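Local coordinates for protein imelysin (Bacteroides ovatus ATCC 8483, PDB 3OYV) that is an imelysin-like, probably outer-membrane protein implicated in bacterial iron uptake and named as a peptidase, at residues T91-D96 / A112-Y117; S118-D123 / P281-E286; I257-N262 / S266-A271. All coordinates share one frame; numbering follows the deposited sequence. Where two conformers were deposited one is given.

Contact 1 of 3, residues T91-D96 / A112-Y117; sequences TAKIGD and AVESWY
Lys-93 lays its side chain across the carboxylate of Glu-114, and this pair carries all of the direct contact. At the root, CG stands opposite the carbonyl carbon across the CA-CB bond (chi1 -59°), and from there the chain runs out fully extended. Lys-93 CG lies 3.6 Å from Glu-114 OE1. The next methylene draws in, with Lys-93 CD 3.4 Å from the same OE1, and Lys-93 CE reaches 3.3 Å from it, so the aliphatic part slides past one carboxylate oxygen before the ammonium meets the other. There Lys-93 NZ donates to Glu-114 OE2 at 3.0 Å, a hydrogen bond on the syn lone pair. Asn-128 OD1 is the stronger partner of this ammonium, which also pairs with Glu-286. A methionine in place of Lys-93 would probably leave the carboxylates of Glu-114 and Glu-286 without their shared positive mate, and Asn-128 OD1 without this donor. The backbones are joined by one water: it donates to Lys-93 O at 2.7 Å and, less closely, to Ala-112 O at 3.2 Å, while accepting from Glu-114 N at 2.9 Å. Glu-114 occupies the second position of a type II turn from Val-113 to Trp-116. An unidentified ligand is modelled as covalently joined to its OE2, a doubtful link, and also accepts from Lys-93 NZ. The buried pair thus joins helix 71-102 to the loop between helices 106-111 and 121-137, with Tyr-125 of the latter beside Lys-93 and His-345 of helix 343-351 touching Glu-114.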
ATOM      1  N   THR A  91     -14.631   0.171   4.090  1.00 15.05           N
ATOM      2  CA  THR A  91     -15.324   1.173   4.871  1.00 16.20           C
ATOM      3  C   THR A  91     -14.684   2.558   4.746  1.00 16.12           C
ATOM      4  O   THR A  91     -15.372   3.546   4.888  1.00 14.35           O
ATOM      5  CB  THR A  91     -15.407   0.839   6.372  1.00 18.87           C
ATOM      6  OG1 THR A  91     -14.111   0.891   6.884  1.00 17.62           O
ATOM      7  CG2 THR A  91     -15.947  -0.522   6.694  1.00 18.30           C
ATOM      8  N   ALA A  92     -13.378   2.633   4.458  1.00 15.91           N
ATOM      9  CA  ALA A  92     -12.698   3.924   4.352  1.00 15.32           C
ATOM     10  C   ALA A  92     -12.349   4.293   2.919  1.00 13.42           C
ATOM     11  O   ALA A  92     -12.816   5.316   2.394  1.00 14.56           O
ATOM     12  CB  ALA A  92     -11.463   3.981   5.235  1.00 17.60           C
ATOM     13  N   LYS A  93     -11.556   3.470   2.253  1.00 11.90           N
ATOM     14  CA  LYS A  93     -11.122   3.836   0.902  1.00 12.03           C
ATOM     15  C   LYS A  93     -12.315   3.970  -0.062  1.00 12.30           C
ATOM     16  O   LYS A  93     -12.399   4.927  -0.848  1.00 12.18           O
ATOM     17  CB  LYS A  93     -10.061   2.866   0.368  1.00 12.09           C
ATOM     18  CG  LYS A  93      -8.804   2.795   1.224  1.00 11.96           C
ATOM     19  CD  LYS A  93      -7.734   1.900   0.602  1.00 12.78           C
ATOM     20  CE  LYS A  93      -6.502   1.733   1.470  1.00 14.98           C
ATOM     21  NZ  LYS A  93      -5.338   1.316   0.644  1.00 17.74           N
ATOM     22  N   ILE A  94     -13.234   3.016  -0.004  1.00 13.56           N
ATOM     23  CA  ILE A  94     -14.446   3.057  -0.823  1.00 13.38           C
ATOM     24  C   ILE A  94     -15.583   3.771  -0.069  1.00 13.00           C
ATOM     25  O   ILE A  94     -16.262   4.671  -0.606  1.00 13.85           O
ATOM     26  CB  ILE A  94     -14.876   1.631  -1.277  1.00 13.61           C
ATOM     27  CG1 ILE A  94     -13.720   0.985  -2.047  1.00 14.95           C
ATOM     28  CG2 ILE A  94     -16.203   1.703  -2.119  1.00 14.48           C
ATOM     29  CD1 ILE A  94     -13.993  -0.467  -2.412  1.00 15.97           C
ATOM     30  N   GLY A  95     -15.763   3.411   1.186  1.00 13.68           N
ATOM     31  CA  GLY A  95     -16.884   3.868   1.985  1.00 13.91           C
ATOM     32  C   GLY A  95     -16.928   5.344   2.302  1.00 14.39           C
ATOM     33  O   GLY A  95     -18.011   5.950   2.328  1.00 14.16           O
ATOM     34  N   ASP A  96     -15.786   5.948   2.589  1.00 13.60           N
ATOM     35  CA  ASP A  96     -15.795   7.380   2.912  1.00 14.54           C
ATOM     36  C   ASP A  96     -16.263   8.224   1.726  1.00 14.08           C
ATOM     37  O   ASP A  96     -17.182   9.042   1.873  1.00 14.78           O
ATOM     38  CB  ASP A  96     -14.466   7.855   3.492  1.00 14.15           C
ATOM     39  CG  ASP A  96     -14.229   7.356   4.893  1.00 20.64           C
ATOM     40  OD1 ASP A  96     -15.192   6.921   5.561  1.00 22.89           O
ATOM     41  OD2 ASP A  96     -13.056   7.439   5.344  1.00 24.14           O
ATOM     42  N   ALA A 112     -11.796  12.995  -2.247  1.00 12.46           N
ATOM     43  CA  ALA A 112     -11.401  12.105  -1.156  1.00 12.35           C
ATOM     44  C   ALA A 112     -10.847  10.756  -1.629  1.00 11.41           C
ATOM     45  O   ALA A 112     -10.384   9.985  -0.810  1.00 12.60           O
ATOM     46  CB  ALA A 112     -12.601  11.861  -0.213  1.00 12.55           C
ATOM     47  N   VAL A 113     -11.003  10.454  -2.920  1.00 11.44           N
ATOM     48  CA  VAL A 113     -10.676   9.121  -3.443  1.00 11.86           C
ATOM     49  C   VAL A 113      -9.152   8.888  -3.530  1.00 10.38           C
ATOM     50  O   VAL A 113      -8.461   9.486  -4.366  1.00 11.89           O
ATOM     51  CB  VAL A 113     -11.329   8.909  -4.815  1.00 12.33           C
ATOM     52  CG1 VAL A 113     -10.916   7.554  -5.450  1.00 12.57           C
ATOM     53  CG2 VAL A 113     -12.883   8.963  -4.689  1.00 13.27           C
ATOM     54  N   GLU A 114      -8.644   7.970  -2.712  1.00  9.81           N
ATOM     55  CA  GLU A 114      -7.236   7.610  -2.724  0.60 10.46           C
ATOM     56  C   GLU A 114      -6.833   7.022  -4.075  1.00 10.24           C
ATOM     57  O   GLU A 114      -7.458   6.089  -4.565  1.00 10.80           O
ATOM     58  CB  GLU A 114      -6.960   6.586  -1.613  0.60 11.33           C
ATOM     59  CG  GLU A 114      -5.580   5.902  -1.699  0.60 13.21           C
ATOM     60  CD  GLU A 114      -5.452   4.689  -0.783  0.60 13.15           C
ATOM     61  OE1 GLU A 114      -5.887   4.778   0.380  0.60 17.92           O
ATOM     62  OE2 GLU A 114      -4.901   3.639  -1.220  0.60 11.11           O
ATOM     63  N   SER A 115      -5.785   7.568  -4.673  1.00  9.69           N
ATOM     64  CA  SER A 115      -5.227   7.169  -5.974  1.00 10.36           C
ATOM     65  C   SER A 115      -6.057   7.667  -7.175  1.00 10.64           C
ATOM     66  O   SER A 115      -5.888   7.190  -8.307  1.00 10.86           O
ATOM     67  CB  SER A 115      -4.941   5.674  -6.089  1.00 10.51           C
ATOM     68  OG  SER A 115      -3.901   5.278  -5.222  1.00 12.16           O
ATOM     69  N   TRP A 116      -6.901   8.692  -6.989  1.00 10.59           N
ATOM     70  CA  TRP A 116      -7.650   9.198  -8.123  1.00 10.66           C
ATOM     71  C   TRP A 116      -6.803   9.973  -9.119  1.00 10.08           C
ATOM     72  O   TRP A 116      -7.157  10.050 -10.281  1.00 10.81           O
ATOM     73  CB  TRP A 116      -8.833  10.049  -7.678  1.00 11.59           C
ATOM     74  CG  TRP A 116      -8.562  11.518  -7.334  1.00 11.56           C
ATOM     75  CD1 TRP A 116      -8.318  12.039  -6.098  1.00 10.78           C
ATOM     76  CD2 TRP A 116      -8.518  12.631  -8.241  1.00 12.85           C
ATOM     77  NE1 TRP A 116      -8.145  13.401  -6.168  1.00 11.11           N
ATOM     78  CE2 TRP A 116      -8.287  13.788  -7.467  1.00 11.17           C
ATOM     79  CE3 TRP A 116      -8.694  12.762  -9.617  1.00 13.32           C
ATOM     80  CZ2 TRP A 116      -8.169  15.062  -8.042  1.00 12.94           C
ATOM     81  CZ3 TRP A 116      -8.615  14.032 -10.186  1.00 15.21           C
ATOM     82  CH2 TRP A 116      -8.365  15.158  -9.393  1.00 14.61           C
ATOM     83  N   TYR A 117      -5.681  10.567  -8.678  1.00  9.99           N
ATOM     84  CA  TYR A 117      -4.954  11.426  -9.575  1.00 10.04           C
ATOM     85  C   TYR A 117      -4.549  10.650 -10.814  1.00 10.64           C
ATOM     86  O   TYR A 117      -4.499  11.197 -11.912  1.00 10.66           O
ATOM     87  CB  TYR A 117      -3.687  11.991  -8.965  1.00 10.63           C
ATOM     88  CG  TYR A 117      -3.773  12.736  -7.669  1.00  9.84           C
ATOM     89  CD1 TYR A 117      -4.785  13.651  -7.403  1.00 11.02           C
ATOM     90  CD2 TYR A 117      -2.828  12.542  -6.692  1.00 10.41           C
ATOM     91  CE1 TYR A 117      -4.805  14.347  -6.216  1.00 11.47           C
ATOM     92  CE2 TYR A 117      -2.821  13.257  -5.512  1.00 11.44           C
ATOM     93  CZ  TYR A 117      -3.831  14.151  -5.266  1.00 11.43           C
ATOM     94  OH  TYR A 117      -3.817  14.831  -4.065  1.00 12.62           O
TER
HETATM   95  O   HOH W   1     -10.391   6.801  -0.768  1.00 14.38           O

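Contact 2 of 3, residues S118-D123 / P281-E286; sequences SWHSRD and PWEKSE
His-120 and Glu-283 bury most of the surface in this contact, their side chains arriving from opposite directions. His-120 NE2 donates to Glu-283 OE2 over a short 2.6 Å, though the bond is bent, with an N-H...O angle of 145°. The oxygen sits at the edge of the imidazole, close to the ring plane, and offers its syn lone pair. This syn approach, with ring and carboxylate nearly coplanar (21°), leaves Glu-283 OE1 3.2 Å from His-120 NE2. The imidazole gets there because CG is anti to the backbone N (chi1 174°), while Glu-283 spans the gap with an extended chain. Both carboxylate oxygens have further partners: Arg-279 makes a salt bridge to OE2, and Asn-127 donates to OE1, which together should fix the rotation of the group. Asp-123 lies alongside but turns its carboxylate away, to Gln-176. Helix 265-283 ends in a type I turn from Glu-283 to Glu-286; one residue before it, Trp-282 O accepts from both Ser-285 N and Ser-285 OG, the latter at 2.7 Å. The result is a buried His-carboxylate hydrogen bond bridging two parts of the chain far apart in sequence, the start of helix 121-137 and the end of helix 265-283, near an unidentified ligand whose nearest atom is about 4 Å from the Glu-283 side chain, consistent with a pocket there.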
ATOM      1  N   SER A 118      -4.242   9.362 -10.619  1.00 10.78           N
ATOM      2  CA  SER A 118      -3.792   8.475 -11.684  1.00 11.11           C
ATOM      3  C   SER A 118      -4.907   7.537 -12.180  1.00 11.08           C
ATOM      4  O   SER A 118      -4.656   6.599 -12.936  1.00 11.76           O
ATOM      5  CB  SER A 118      -2.595   7.658 -11.178  1.00 11.00           C
ATOM      6  OG  SER A 118      -2.928   6.990 -10.008  1.00 11.23           O
ATOM      7  N   TRP A 119      -6.136   7.762 -11.706  1.00 11.06           N
ATOM      8  CA  TRP A 119      -7.297   6.872 -11.975  1.00 11.36           C
ATOM      9  C   TRP A 119      -6.967   5.420 -11.624  1.00 11.93           C
ATOM     10  O   TRP A 119      -7.338   4.466 -12.318  1.00 13.51           O
ATOM     11  CB  TRP A 119      -7.765   6.993 -13.424  1.00 12.83           C
ATOM     12  CG  TRP A 119      -8.551   8.213 -13.756  1.00 13.20           C
ATOM     13  CD1 TRP A 119      -8.641   9.354 -13.039  1.00 14.35           C
ATOM     14  CD2 TRP A 119      -9.358   8.403 -14.913  1.00 12.98           C
ATOM     15  NE1 TRP A 119      -9.450  10.250 -13.668  1.00 15.10           N
ATOM     16  CE2 TRP A 119      -9.917   9.685 -14.820  1.00 12.16           C
ATOM     17  CE3 TRP A 119      -9.692   7.590 -16.011  1.00 16.55           C
ATOM     18  CZ2 TRP A 119     -10.780  10.206 -15.813  1.00 15.06           C
ATOM     19  CZ3 TRP A 119     -10.578   8.100 -16.987  1.00 18.16           C
ATOM     20  CH2 TRP A 119     -11.107   9.395 -16.871  1.00 18.88           C
ATOM     21  N   HIS A 120      -6.230   5.266 -10.544  1.00 11.46           N
ATOM     22  CA  HIS A 120      -5.655   3.985 -10.134  1.00 11.00           C
ATOM     23  C   HIS A 120      -6.363   3.360  -8.925  1.00 10.18           C
ATOM     24  O   HIS A 120      -5.955   2.310  -8.430  1.00 10.87           O
ATOM     25  CB  HIS A 120      -4.149   4.261  -9.893  1.00 11.54           C
ATOM     26  CG  HIS A 120      -3.380   3.124  -9.318  1.00 11.65           C
ATOM     27  ND1 HIS A 120      -3.111   1.976 -10.032  1.00 11.85           N
ATOM     28  CD2 HIS A 120      -2.778   2.983  -8.122  1.00 14.00           C
ATOM     29  CE1 HIS A 120      -2.414   1.151  -9.265  1.00 12.41           C
ATOM     30  NE2 HIS A 120      -2.177   1.754  -8.108  1.00 13.27           N
ATOM     31  N   SER A 121      -7.408   3.997  -8.401  1.00 10.57           N
ATOM     32  CA  SER A 121      -8.029   3.519  -7.151  0.60 10.11           C
ATOM     33  C   SER A 121      -8.496   2.064  -7.245  1.00  9.63           C
ATOM     34  O   SER A 121      -8.256   1.294  -6.336  1.00 10.80           O
ATOM     35  CB  SER A 121      -9.198   4.427  -6.686  0.60  9.32           C
ATOM     36  OG  SER A 121     -10.277   4.434  -7.575  0.60  9.70           O
ATOM     37  N   ARG A 122      -9.204   1.702  -8.318  1.00 10.60           N
ATOM     38  CA  ARG A 122      -9.658   0.318  -8.444  1.00 10.16           C
ATOM     39  C   ARG A 122      -8.495  -0.667  -8.313  1.00  9.56           C
ATOM     40  O   ARG A 122      -8.571  -1.636  -7.589  1.00 11.56           O
ATOM     41  CB  ARG A 122     -10.377   0.089  -9.777  1.00 10.41           C
ATOM     42  CG  ARG A 122     -11.779   0.679  -9.825  1.00 12.53           C
ATOM     43  CD  ARG A 122     -12.324   0.824 -11.240  1.00 12.33           C
ATOM     44  NE  ARG A 122     -12.371  -0.468 -11.938  1.00 13.16           N
ATOM     45  CZ  ARG A 122     -11.446  -0.944 -12.762  1.00 15.90           C
ATOM     46  NH1 ARG A 122     -10.377  -0.243 -13.095  1.00 15.13           N
ATOM     47  NH2 ARG A 122     -11.593  -2.172 -13.285  1.00 16.52           N
ATOM     48  N   ASP A 123      -7.433  -0.415  -9.073  1.00 11.48           N
ATOM     49  CA  ASP A 123      -6.319  -1.334  -9.101  1.00 11.74           C
ATOM     50  C   ASP A 123      -5.571  -1.354  -7.768  1.00 10.62           C
ATOM     51  O   ASP A 123      -5.149  -2.403  -7.308  1.00 11.45           O
ATOM     52  CB  ASP A 123      -5.394  -1.008 -10.278  1.00 11.32           C
ATOM     53  CG  ASP A 123      -5.970  -1.389 -11.633  1.00 15.87           C
ATOM     54  OD1 ASP A 123      -6.924  -2.191 -11.678  1.00 16.82           O
ATOM     55  OD2 ASP A 123      -5.423  -0.878 -12.642  1.00 19.23           O
ATOM     56  N   PRO A 281       4.119  -3.595  -5.324  1.00  8.49           N
ATOM     57  CA  PRO A 281       4.491  -4.289  -4.105  1.00  8.55           C
ATOM     58  C   PRO A 281       4.012  -3.541  -2.855  1.00  8.69           C
ATOM     59  O   PRO A 281       3.655  -4.189  -1.851  1.00  9.36           O
ATOM     60  CB  PRO A 281       6.014  -4.375  -4.185  1.00 10.61           C
ATOM     61  CG  PRO A 281       6.390  -3.282  -5.127  1.00  8.98           C
ATOM     62  CD  PRO A 281       5.314  -3.250  -6.123  1.00  9.32           C
ATOM     63  N   TRP A 282       3.965  -2.209  -2.894  1.00  9.04           N
ATOM     64  CA  TRP A 282       3.422  -1.469  -1.753  1.00  9.21           C
ATOM     65  C   TRP A 282       1.969  -1.870  -1.471  1.00  9.35           C
ATOM     66  O   TRP A 282       1.597  -2.262  -0.369  1.00  8.93           O
ATOM     67  CB  TRP A 282       3.467   0.052  -1.967  1.00  9.37           C
ATOM     68  CG  TRP A 282       2.781   0.729  -0.823  1.00  8.62           C
ATOM     69  CD1 TRP A 282       1.532   1.260  -0.830  1.00 10.72           C
ATOM     70  CD2 TRP A 282       3.280   0.861   0.517  1.00  9.79           C
ATOM     71  NE1 TRP A 282       1.219   1.719   0.420  1.00 11.07           N
ATOM     72  CE2 TRP A 282       2.261   1.473   1.277  1.00  9.35           C
ATOM     73  CE3 TRP A 282       4.450   0.481   1.163  1.00 11.96           C
ATOM     74  CZ2 TRP A 282       2.417   1.764   2.627  1.00 12.71           C
ATOM     75  CZ3 TRP A 282       4.607   0.795   2.500  1.00 13.83           C
ATOM     76  CH2 TRP A 282       3.589   1.403   3.222  1.00 13.50           C
ATOM     77  N   GLU A 283       1.162  -1.836  -2.527  1.00  9.28           N
ATOM     78  CA  GLU A 283      -0.272  -2.112  -2.375  1.00  9.30           C
ATOM     79  C   GLU A 283      -0.477  -3.581  -1.967  1.00  9.60           C
ATOM     80  O   GLU A 283      -1.369  -3.901  -1.159  1.00 10.41           O
ATOM     81  CB  GLU A 283      -0.976  -1.740  -3.677  1.00  9.01           C
ATOM     82  CG  GLU A 283      -0.935  -0.271  -3.988  1.00 10.14           C
ATOM     83  CD  GLU A 283      -1.258   0.122  -5.416  1.00 10.89           C
ATOM     84  OE1 GLU A 283      -1.223  -0.744  -6.320  1.00 13.28           O
ATOM     85  OE2 GLU A 283      -1.440   1.361  -5.607  1.00 13.00           O
ATOM     86  N   LYS A 284       0.360  -4.463  -2.513  1.00  9.23           N
ATOM     87  CA  LYS A 284       0.304  -5.878  -2.154  0.70 10.74           C
ATOM     88  C   LYS A 284       0.946  -6.202  -0.812  1.00  9.66           C
ATOM     89  O   LYS A 284       0.981  -7.370  -0.393  1.00  9.38           O
ATOM     90  CB  LYS A 284       0.910  -6.717  -3.264  0.70 11.14           C
ATOM     91  CG  LYS A 284       0.080  -6.673  -4.533  0.70 12.26           C
ATOM     92  CD  LYS A 284       0.662  -7.589  -5.558  0.70 12.55           C
ATOM     93  CE  LYS A 284      -0.253  -7.832  -6.735  0.70 15.48           C
ATOM     94  NZ  LYS A 284       0.381  -8.769  -7.713  0.70 16.60           N
ATOM     95  N   SER A 285       1.412  -5.180  -0.082  1.00  9.29           N
ATOM     96  CA  SER A 285       1.910  -5.349   1.273  1.00  9.09           C
ATOM     97  C   SER A 285       0.910  -4.909   2.306  1.00  9.02           C
ATOM     98  O   SER A 285       1.194  -5.062   3.483  1.00 10.07           O
ATOM     99  CB  SER A 285       3.223  -4.571   1.491  1.00 10.21           C
ATOM    100  OG  SER A 285       3.020  -3.200   1.776  1.00 10.32           O
ATOM    101  N   GLU A 286      -0.243  -4.367   1.921  1.00  9.13           N
ATOM    102  CA  GLU A 286      -1.100  -3.713   2.914  0.60  9.74           C
ATOM    103  C   GLU A 286      -1.901  -4.650   3.812  1.00 11.09           C
ATOM    104  O   GLU A 286      -2.511  -4.179   4.752  1.00 11.19           O
ATOM    105  CB  GLU A 286      -1.976  -2.633   2.291  0.60  9.08           C
ATOM    106  CG  GLU A 286      -1.180  -1.481   1.682  0.60 11.36           C
ATOM    107  CD  GLU A 286      -2.039  -0.351   1.121  0.60  9.89           C
ATOM    108  OE1 GLU A 286      -3.133  -0.050   1.671  0.60 12.64           O
ATOM    109  OE2 GLU A 286      -1.623   0.240   0.125  0.60 12.33           O
TER

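Contact 3 of 3, residues I257-N262 / S266-A271; sequences IVLADN and SAFETA
Leu-259 fills the space between the two helices, reaching Ala-267, Phe-268 and Ala-271 with its two methyl branches. One branch, CD1, sits over a face of the Phe-268 ring as a CH-pi contact, 3.8 Å from the ring centroid and only 16° off the ring normal. That same methyl also touches the residue before the phenylalanine, Leu-259 CD1 lying 3.6 Å from Ala-267 CB. The other branch goes deeper along the partner helix, where Leu-259 CD2 rests 3.9 Å from Ala-271 CB, and it lies over the same ring face, toward the rim, Leu-259 CD2 being 3.8 Å from Phe-268 CD1. The fork is aimed by a first torsion that holds CG opposite the backbone N (chi1 172°), carrying both methyls out across the interface. Ala-267 and Ala-271, one helical turn apart, present only methyl groups, which leaves room for the leucine between them. Nearer the connection, the backbone approaches too: Asn-262 O lies 3.6 Å from Ala-267 CB, just where Asn-262 leaves helical geometry.

Beyond this first shell, Leu-351 of helix 343-351 touches Leu-259, Phe-268 and Ala-271 together, and Met-28 of helix 21-47 packs on Leu-259. The Phe-268 ring also meets Tyr-16 edge-to-face. Ser-264, in the short connection, uses its OG to hold the N of Ala-267, and Thr-270 OG1 donates to Ser-266 O at 3.0 Å from above its carbonyl plane. The segment axes approach to 9.0 Å and run at 167°, almost antiparallel, a tight alpha-alpha hairpin in which helix 223-261 turns back into helix 265-283 within a largely helical, bundle-like fold.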
ATOM      1  N   ILE A 257      14.821  11.442 -11.283  1.00 10.35           N
ATOM      2  CA  ILE A 257      16.047  12.225 -11.571  1.00 11.10           C
ATOM      3  C   ILE A 257      16.134  12.499 -13.101  1.00  9.99           C
ATOM      4  O   ILE A 257      16.427  13.624 -13.519  1.00 12.03           O
ATOM      5  CB  ILE A 257      17.335  11.515 -11.020  1.00 11.85           C
ATOM      6  CG1 ILE A 257      17.337  11.430  -9.483  1.00 13.87           C
ATOM      7  CG2 ILE A 257      18.609  12.229 -11.538  1.00 12.96           C
ATOM      8  CD1 ILE A 257      17.343  12.751  -8.780  1.00 16.80           C
ATOM      9  N   VAL A 258      15.834  11.506 -13.939  1.00 10.36           N
ATOM     10  CA  VAL A 258      15.930  11.711 -15.394  1.00 10.13           C
ATOM     11  C   VAL A 258      14.904  12.742 -15.855  1.00 11.91           C
ATOM     12  O   VAL A 258      15.223  13.610 -16.673  1.00 12.59           O
ATOM     13  CB  VAL A 258      15.815  10.386 -16.182  1.00  9.59           C
ATOM     14  CG1 VAL A 258      15.778  10.626 -17.707  1.00 12.27           C
ATOM     15  CG2 VAL A 258      16.976   9.476 -15.806  1.00 11.15           C
ATOM     16  N   LEU A 259      13.695  12.689 -15.275  1.00 11.69           N
ATOM     17  CA  LEU A 259      12.652  13.659 -15.571  1.00 11.90           C
ATOM     18  C   LEU A 259      13.112  15.074 -15.206  1.00 12.65           C
ATOM     19  O   LEU A 259      12.888  16.018 -16.000  1.00 16.17           O
ATOM     20  CB  LEU A 259      11.356  13.271 -14.850  1.00 11.94           C
ATOM     21  CG  LEU A 259      10.170  14.242 -14.872  1.00 11.43           C
ATOM     22  CD1 LEU A 259       9.647  14.627 -16.209  1.00 14.62           C
ATOM     23  CD2 LEU A 259       9.029  13.632 -14.056  1.00 12.50           C
ATOM     24  N   ALA A 260      13.742  15.219 -14.038  1.00 13.30           N
ATOM     25  CA  ALA A 260      14.250  16.510 -13.596  1.00 14.53           C
ATOM     26  C   ALA A 260      15.367  17.005 -14.533  1.00 15.56           C
ATOM     27  O   ALA A 260      15.425  18.204 -14.872  1.00 18.37           O
ATOM     28  CB  ALA A 260      14.751  16.431 -12.153  1.00 16.42           C
ATOM     29  N   ASP A 261      16.211  16.095 -14.989  1.00 15.25           N
ATOM     30  CA  ASP A 261      17.379  16.468 -15.792  1.00 15.73           C
ATOM     31  C   ASP A 261      17.032  16.741 -17.254  1.00 15.47           C
ATOM     32  O   ASP A 261      17.732  17.513 -17.914  1.00 18.50           O
ATOM     33  CB  ASP A 261      18.442  15.350 -15.741  1.00 14.25           C
ATOM     34  CG  ASP A 261      19.115  15.211 -14.386  1.00 14.70           C
ATOM     35  OD1 ASP A 261      19.039  16.144 -13.537  1.00 21.36           O
ATOM     36  OD2 ASP A 261      19.759  14.164 -14.178  1.00 15.22           O
ATOM     37  N   ASN A 262      15.992  16.101 -17.768  1.00 13.39           N
ATOM     38  CA  ASN A 262      15.609  16.196 -19.163  1.00 14.85           C
ATOM     39  C   ASN A 262      14.076  16.125 -19.260  1.00 14.16           C
ATOM     40  O   ASN A 262      13.480  15.133 -19.680  1.00 15.50           O
ATOM     41  CB  ASN A 262      16.306  15.096 -19.992  1.00 14.94           C
ATOM     42  CG  ASN A 262      16.143  15.297 -21.481  1.00 17.05           C
ATOM     43  OD1 ASN A 262      15.431  16.210 -21.904  1.00 19.75           O
ATOM     44  ND2 ASN A 262      16.804  14.455 -22.282  1.00 16.77           N
ATOM     45  N   SER A 266       7.516  12.520 -22.551  1.00 15.68           N
ATOM     46  CA  SER A 266       7.968  11.135 -22.481  0.60 16.65           C
ATOM     47  C   SER A 266       8.562  10.828 -21.116  1.00 14.57           C
ATOM     48  O   SER A 266       8.358   9.750 -20.572  1.00 15.68           O
ATOM     49  CB  SER A 266       9.003  10.859 -23.564  0.60 18.52           C
ATOM     50  OG  SER A 266       8.412  10.945 -24.843  0.60 23.80           O
ATOM     51  N   ALA A 267       9.323  11.766 -20.567  1.00 12.41           N
ATOM     52  CA  ALA A 267       9.913  11.595 -19.242  1.00 11.22           C
ATOM     53  C   ALA A 267       8.862  11.508 -18.132  1.00 11.23           C
ATOM     54  O   ALA A 267       9.017  10.719 -17.191  1.00 11.76           O
ATOM     55  CB  ALA A 267      10.921  12.673 -18.930  1.00 13.71           C
ATOM     56  N   PHE A 268       7.809  12.299 -18.249  1.00 12.09           N
ATOM     57  CA  PHE A 268       6.683  12.189 -17.316  1.00 10.25           C
ATOM     58  C   PHE A 268       6.067  10.797 -17.409  1.00 10.34           C
ATOM     59  O   PHE A 268       5.766  10.171 -16.413  1.00 11.35           O
ATOM     60  CB  PHE A 268       5.655  13.297 -17.560  1.00 10.32           C
ATOM     61  CG  PHE A 268       5.844  14.524 -16.681  1.00 11.23           C
ATOM     62  CD1 PHE A 268       5.536  14.497 -15.337  1.00 11.54           C
ATOM     63  CD2 PHE A 268       6.294  15.712 -17.225  1.00 14.26           C
ATOM     64  CE1 PHE A 268       5.700  15.615 -14.539  1.00 12.38           C
ATOM     65  CE2 PHE A 268       6.454  16.839 -16.439  1.00 17.53           C
ATOM     66  CZ  PHE A 268       6.156  16.788 -15.083  1.00 14.06           C
ATOM     67  N   GLU A 269       5.793  10.359 -18.642  1.00 11.10           N
ATOM     68  CA  GLU A 269       5.223   9.018 -18.854  1.00 11.76           C
ATOM     69  C   GLU A 269       6.091   7.923 -18.227  1.00 11.94           C
ATOM     70  O   GLU A 269       5.588   7.010 -17.591  1.00 10.22           O
ATOM     71  CB  GLU A 269       5.024   8.719 -20.343  1.00 13.13           C
ATOM     72  CG  GLU A 269       3.898   9.572 -20.955  1.00 19.50           C
ATOM     73  CD  GLU A 269       3.881   9.638 -22.485  1.00 30.24           C
ATOM     74  OE1 GLU A 269       4.672   8.930 -23.141  1.00 31.11           O
ATOM     75  OE2 GLU A 269       3.059  10.426 -23.028  1.00 35.94           O
ATOM     76  N   THR A 270       7.395   8.023 -18.424  1.00 10.79           N
ATOM     77  CA  THR A 270       8.334   7.065 -17.864  1.00 10.07           C
ATOM     78  C   THR A 270       8.309   7.051 -16.330  1.00 10.88           C
ATOM     79  O   THR A 270       8.344   5.990 -15.718  1.00 10.74           O
ATOM     80  CB  THR A 270       9.739   7.362 -18.426  1.00 11.61           C
ATOM     81  OG1 THR A 270       9.687   7.193 -19.853  1.00 13.38           O
ATOM     82  CG2 THR A 270      10.793   6.422 -17.824  1.00 12.87           C
ATOM     83  N   ALA A 271       8.266   8.231 -15.709  1.00  9.35           N
ATOM     84  CA  ALA A 271       8.183   8.328 -14.263  1.00  9.44           C
ATOM     85  C   ALA A 271       6.829   7.803 -13.753  1.00  8.84           C
ATOM     86  O   ALA A 271       6.802   7.090 -12.750  1.00  9.00           O
ATOM     87  CB  ALA A 271       8.441   9.745 -13.776  1.00 11.58           C
TER

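Contacts 1 and 2 have centres about 12 Å apart and touch directly: they share the Lys-93 ammonium, and Ser-115 O probably accepts from His-120 N, so the turn leading into helix 121-137 serves both. Contact 3 stands apart, its centre about 28 Å from that of contact 1 and 22 Å from that of contact 2, at the hairpin end of helix 265-283, whose other end supplies Glu-283 to contact 2. In sequence, contact 1 closes first, and contact 3 falls within the long span bridged by contact 2. His-345 and Glu-348, in a GxHxxE sequence as in other imelysin-like proteins, adjoin the contact 1 loop, consistent with a polar functional pocket there.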